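Local coordinates for conserved uncharacterized protein (predicted phosphoesterase COG0622) (Streptococcus pneumoniae, PDB 3CK2) that is a predicted phosphoesterase of the calcineurin-like superfamily that binds two manganese ions and probably hydrolyses phosphate esters, its natural substrate being unknown, at residues I21-E24 with V25-Y29; K96-Y99 with W100-E104. One frame throughout, in Å; residues are numbered along the deposited sequence.

Contact 1 of 2, residues I21-E24 with V25-Y29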
loop_
_atom_site.group_PDB
_atom_site.type_symbol
_atom_site.label_atom_id
_atom_site.label_comp_id
_atom_site.label_asym_id
_atom_site.label_seq_id
_atom_site.Cartn_x
_atom_site.Cartn_y
_atom_site.Cartn_z
ATOM N N ILE A 21 -2.033 -0.172 -15.955
ATOM C CA ILE A 21 -1.323 -0.901 -14.875
ATOM C C ILE A 21 -2.227 -1.246 -13.685
ATOM O O ILE A 21 -2.100 -2.303 -13.059
ATOM C CB ILE A 21 0.040 -0.240 -14.426
ATOM C CG1 ILE A 21 0.913 -1.311 -13.747
ATOM C CG2 ILE A 21 -0.131 0.977 -13.532
ATOM C CD1 ILE A 21 1.362 -2.476 -14.662
ATOM N N VAL A 22 -3.136 -0.344 -13.384
ATOM C CA VAL A 22 -4.120 -0.545 -12.324
ATOM C C VAL A 22 -5.075 -1.705 -12.667
ATOM O O VAL A 22 -5.355 -2.557 -11.817
ATOM C CB VAL A 22 -4.868 0.785 -12.065
ATOM C CG1 VAL A 22 -6.111 0.564 -11.183
ATOM C CG2 VAL A 22 -3.894 1.772 -11.457
ATOM N N GLU A 23 -5.565 -1.711 -13.909
ATOM C CA GLU A 23 -6.428 -2.797 -14.447
ATOM C C GLU A 23 -5.708 -4.158 -14.432
ATOM O O GLU A 23 -6.278 -5.166 -14.068
ATOM C CB GLU A 23 -6.870 -2.475 -15.888
ATOM C CG GLU A 23 -7.831 -3.500 -16.511
ATOM C CD GLU A 23 -8.248 -3.180 -17.956
ATOM O OE1 GLU A 23 -7.542 -2.404 -18.640
ATOM O OE2 GLU A 23 -9.262 -3.753 -18.431
ATOM N N GLU A 24 -4.451 -4.154 -14.858
ATOM C CA GLU A 24 -3.639 -5.358 -14.917
ATOM C C GLU A 24 -3.441 -5.976 -13.537
ATOM O O GLU A 24 -3.571 -7.187 -13.380
ATOM C CB GLU A 24 -2.288 -5.062 -15.541
ATOM C CG GLU A 24 -1.492 -6.323 -15.681
ATOM C CD GLU A 24 -0.224 -6.172 -16.507
ATOM O OE1 GLU A 24 0.025 -5.051 -17.054
ATOM O OE2 GLU A 24 0.499 -7.202 -16.588
ATOM N N VAL A 25 -3.145 -5.142 -12.552
ATOM C CA VAL A 25 -2.955 -5.588 -11.167
ATOM C C VAL A 25 -4.286 -6.024 -10.500
ATOM O O VAL A 25 -4.328 -7.044 -9.779
ATOM C CB VAL A 25 -2.201 -4.474 -10.318
ATOM C CG1 VAL A 25 -2.337 -4.696 -8.803
ATOM C CG2 VAL A 25 -0.747 -4.372 -10.771
ATOM N N ARG A 26 -5.359 -5.266 -10.753
ATOM C CA ARG A 26 -6.699 -5.673 -10.339
ATOM C C ARG A 26 -7.004 -7.087 -10.853
ATOM O O ARG A 26 -7.287 -8.009 -10.059
ATOM C CB ARG A 26 -7.807 -4.709 -10.825
ATOM C CG ARG A 26 -9.212 -5.175 -10.289
ATOM C CD ARG A 26 -10.458 -4.893 -11.144
ATOM N NE ARG A 26 -10.296 -5.195 -12.563
ATOM C CZ ARG A 26 -10.990 -4.596 -13.530
ATOM N NH1 ARG A 26 -11.890 -3.696 -13.210
ATOM N NH2 ARG A 26 -10.804 -4.889 -14.823
ATOM N N ASP A 27 -6.965 -7.213 -12.179
ATOM C CA ASP A 27 -7.274 -8.432 -12.882
ATOM C C ASP A 27 -6.439 -9.625 -12.412
ATOM O O ASP A 27 -6.925 -10.745 -12.324
ATOM C CB ASP A 27 -7.046 -8.235 -14.398
ATOM C CG ASP A 27 -8.164 -7.440 -15.077
ATOM O OD1 ASP A 27 -9.151 -7.078 -14.400
ATOM O OD2 ASP A 27 -8.056 -7.195 -16.300
ATOM N N ARG A 28 -5.173 -9.386 -12.146
ATOM C CA ARG A 28 -4.281 -10.470 -11.755
ATOM C C ARG A 28 -4.630 -11.025 -10.377
ATOM O O ARG A 28 -4.559 -12.241 -10.131
ATOM C CB ARG A 28 -2.848 -9.948 -11.747
ATOM C CG ARG A 28 -1.819 -11.014 -11.542
ATOM C CD ARG A 28 -0.444 -10.420 -11.587
ATOM N NE ARG A 28 0.542 -11.443 -11.276
ATOM C CZ ARG A 28 0.975 -12.352 -12.149
ATOM N NH1 ARG A 28 0.550 -12.351 -13.419
ATOM N NH2 ARG A 28 1.857 -13.256 -11.751
ATOM N N TYR A 29 -5.038 -10.130 -9.489
ATOM C CA TYR A 29 -5.076 -10.441 -8.074
ATOM C C TYR A 29 -6.472 -10.447 -7.432
ATOM O O TYR A 29 -6.681 -11.153 -6.422
ATOM C CB TYR A 29 -4.165 -9.467 -7.325
ATOM C CG TYR A 29 -2.691 -9.637 -7.615
ATOM C CD1 TYR A 29 -1.982 -10.763 -7.158
ATOM C CD2 TYR A 29 -1.982 -8.633 -8.300
ATOM C CE1 TYR A 29 -0.593 -10.884 -7.420
ATOM C CE2 TYR A 29 -0.621 -8.720 -8.540
ATOM C CZ TYR A 29 0.085 -9.843 -8.107
ATOM O OH TYR A 29 1.428 -9.920 -8.396
#
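Glu23 and Arg26 meet on the outer side of helix 19-29. CG of Glu23 lies 3.7 Å from NH2 of Arg26, and the carboxylate and guanidinium planes stand 82° apart. Glu23 OE2 stays 4.1 Å from Arg26 NH2, too far for a salt bridge. Arg26 instead binds its neighbour Asp27. Its NE and NH2 both reach the single oxygen OD1, side-on, with NH2 to OD1 at 2.8 Å. The carboxyl carbon of Asp27 lies at the guanidinium edge, in its plane. Bends at chi2 and chi3 (45°) fold the arginine back for this grip. Asp27 OD2 comes within 3.7 Å of Glu23 CG, so two acids and one arginine share this patch.

The helix backbone sets these positions. Arg26 N donates to Val22 O, and Asp27 N to Glu23 O at 2.9 Å. Val25 N and Arg28 N bond in the same i to i+4 way to Ile21 O and Glu24 O. Arg28 lays its CG over the centre of one face of the ring of the next residue, Tyr29, 3.9 Å above the plane.

Toward the sheet, Val25 packs on Ile10 and Met12 of strand 7-12, and Val22 touches His38 of strand 35-38. This is the helix of a beta-alpha-beta unit. Glu24 OE2 is hydrogen-bonded to His164 NE2, and Tyr29 OH to Tyr145 OH.

Arg26 probably offsets much of the negative charge of Asp27, while Glu23 would feel only a longer-range attraction to the same guanidinium.

Contact 2 of 2, residues K96-Y99 with W100-E104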
loop_
_atom_site.group_PDB
_atom_site.type_symbol
_atom_site.label_atom_id
_atom_site.label_comp_id
_atom_site.label_asym_id
_atom_site.label_seq_id
_atom_site.Cartn_x
_atom_site.Cartn_y
_atom_site.Cartn_z
ATOM N N LYS A 96 3.408 12.038 13.124
ATOM C CA LYS A 96 1.964 12.145 13.005
ATOM C C LYS A 96 1.360 10.834 12.467
ATOM O O LYS A 96 0.378 10.348 12.989
ATOM C CB LYS A 96 1.577 13.344 12.122
ATOM C CG LYS A 96 1.821 14.710 12.768
ATOM C CD LYS A 96 1.338 15.831 11.881
ATOM C CE LYS A 96 1.962 17.185 12.245
ATOM N NZ LYS A 96 3.088 17.632 11.308
ATOM N N LEU A 97 1.956 10.264 11.432
ATOM C CA LEU A 97 1.486 8.966 10.924
ATOM C C LEU A 97 1.548 7.850 11.997
ATOM O O LEU A 97 0.608 7.079 12.156
ATOM C CB LEU A 97 2.290 8.550 9.703
ATOM C CG LEU A 97 1.767 7.347 8.909
ATOM C CD1 LEU A 97 0.413 7.704 8.236
ATOM C CD2 LEU A 97 2.808 6.876 7.909
ATOM N N ASP A 98 2.646 7.789 12.737
ATOM C CA ASP A 98 2.817 6.801 13.796
ATOM C C ASP A 98 1.857 7.057 14.975
ATOM O O ASP A 98 1.376 6.119 15.590
ATOM C CB ASP A 98 4.277 6.809 14.268
ATOM C CG ASP A 98 4.593 5.704 15.250
ATOM O OD1 ASP A 98 4.520 4.511 14.912
ATOM O OD2 ASP A 98 4.958 6.022 16.379
ATOM N N TYR A 99 1.575 8.309 15.312
ATOM C CA TYR A 99 0.611 8.574 16.378
ATOM C C TYR A 99 -0.780 7.996 16.032
ATOM O O TYR A 99 -1.436 7.361 16.859
ATOM C CB TYR A 99 0.527 10.071 16.640
ATOM C CG TYR A 99 -0.424 10.464 17.762
ATOM C CD1 TYR A 99 -0.047 10.352 19.097
ATOM C CD2 TYR A 99 -1.695 10.967 17.475
ATOM C CE1 TYR A 99 -0.920 10.722 20.128
ATOM C CE2 TYR A 99 -2.563 11.331 18.482
ATOM C CZ TYR A 99 -2.173 11.210 19.805
ATOM O OH TYR A 99 -3.051 11.585 20.776
ATOM N N TRP A 100 -1.188 8.203 14.779
ATOM C CA TRP A 100 -2.470 7.735 14.261
ATOM C C TRP A 100 -2.501 6.231 14.274
ATOM O O TRP A 100 -3.494 5.661 14.670
ATOM C CB TRP A 100 -2.706 8.270 12.831
ATOM C CG TRP A 100 -3.921 7.711 12.140
ATOM C CD1 TRP A 100 -5.187 7.658 12.648
ATOM C CD2 TRP A 100 -4.001 7.150 10.815
ATOM N NE1 TRP A 100 -6.046 7.089 11.738
ATOM C CE2 TRP A 100 -5.348 6.770 10.602
ATOM C CE3 TRP A 100 -3.070 6.914 9.797
ATOM C CZ2 TRP A 100 -5.788 6.178 9.408
ATOM C CZ3 TRP A 100 -3.511 6.327 8.611
ATOM C CH2 TRP A 100 -4.858 5.976 8.426
ATOM N N ALA A 101 -1.415 5.592 13.837
ATOM C CA ALA A 101 -1.334 4.132 13.763
ATOM C C ALA A 101 -1.423 3.493 15.146
ATOM O O ALA A 101 -1.940 2.379 15.309
ATOM C CB ALA A 101 -0.036 3.685 13.040
ATOM N N GLN A 102 -0.919 4.207 16.145
ATOM C CA GLN A 102 -0.924 3.712 17.502
ATOM C C GLN A 102 -2.316 3.892 18.106
ATOM O O GLN A 102 -2.824 2.983 18.769
ATOM C CB GLN A 102 0.123 4.444 18.336
ATOM C CG GLN A 102 1.505 4.452 17.746
ATOM C CD GLN A 102 2.433 3.530 18.445
ATOM O OE1 GLN A 102 2.790 3.775 19.603
ATOM N NE2 GLN A 102 2.858 2.453 17.755
ATOM N N GLU A 103 -2.952 5.040 17.855
ATOM C CA GLU A 103 -4.324 5.239 18.336
ATOM C C GLU A 103 -5.315 4.234 17.708
ATOM O O GLU A 103 -6.258 3.797 18.364
ATOM C CB GLU A 103 -4.777 6.716 18.224
ATOM C CG GLU A 103 -5.419 7.171 16.902
ATOM C CD GLU A 103 -5.866 8.667 16.915
ATOM O OE1 GLU A 103 -6.401 9.113 17.976
ATOM O OE2 GLU A 103 -5.684 9.374 15.870
ATOM N N GLU A 104 -5.060 3.842 16.461
ATOM C CA GLU A 104 -5.844 2.824 15.772
ATOM C C GLU A 104 -5.492 1.405 16.188
ATOM O O GLU A 104 -6.239 0.487 15.888
ATOM C CB GLU A 104 -5.614 2.914 14.254
ATOM C CG GLU A 104 -6.141 4.153 13.582
ATOM C CD GLU A 104 -7.656 4.252 13.602
ATOM O OE1 GLU A 104 -8.365 3.240 13.808
ATOM O OE2 GLU A 104 -8.151 5.367 13.406
#
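Tyr99 O takes two backbone N-H groups from the next turn of its helix. Glu103 N donates to it at 2.9 Å, with an N-H...O angle of 163°. Gln102 N adds a second, weak bond at 3.3 Å. The turn belongs to helix 95-103, the crossover helix of a beta-alpha-beta unit in the calcineurin-like phosphoesterase fold. Strands 78-83 and 108-110 are the other two members. Trp100 N and Ala101 N continue the i to i+4 pattern, bonding to Lys96 O and Leu97 O.

The apolar contact is between Leu97 and Trp100. CD1 of Leu97 meets the six-membered part of the indole at its edge, in the ring plane, 3.9 Å from CE3. In the leucine, chi1 (-170°) swings CG away from the backbone N, and chi2 (67°) then turns CD1 to the indole edge. Both side chains face the sheet: Leu97 and Trp100 touch Thr83, and Trp100 also touches Ile81. Phe88 meets the indole ring with planes at about 25°, and Arg70 makes a cation-pi contact with it. Ala101 packs against both strands 78-83 and 125-130, touching Ile81, Ile125 and Phe127.

The polar side chains lie around this apolar side. Lys96 NZ forms a salt bridge with Asp89, and Glu104 OE1 one with Lys79. The side chain of Gln102 lies near the carboxylate of Asp98, but its placement is less certain. Asp98 OD1 is buried here and has no partner in the model. Trp100 NE1 makes a weak hydrogen bond to Glu104 OE2 at 3.2 Å.

How the contacts relate
Contact 1 comes first along the chain, on helix 19-29, and contact 2 follows on helix 95-103. Their centres are 30 Å apart, on opposite sides of the chain's centre, and their nearest atoms are about 20 Å apart. Each helix belongs to its own beta-alpha-beta unit. The first packs on the six-stranded mixed sheet, the second on the five-stranded one. Both belong to the calcineurin-like phosphoesterase domain. The two helices thus cover the outer faces of a two-sheet core. Neither touches the manganese ions: the side chain of Val22 is about 12 Å from a manganese ion, and that of Leu97 about 13 Å.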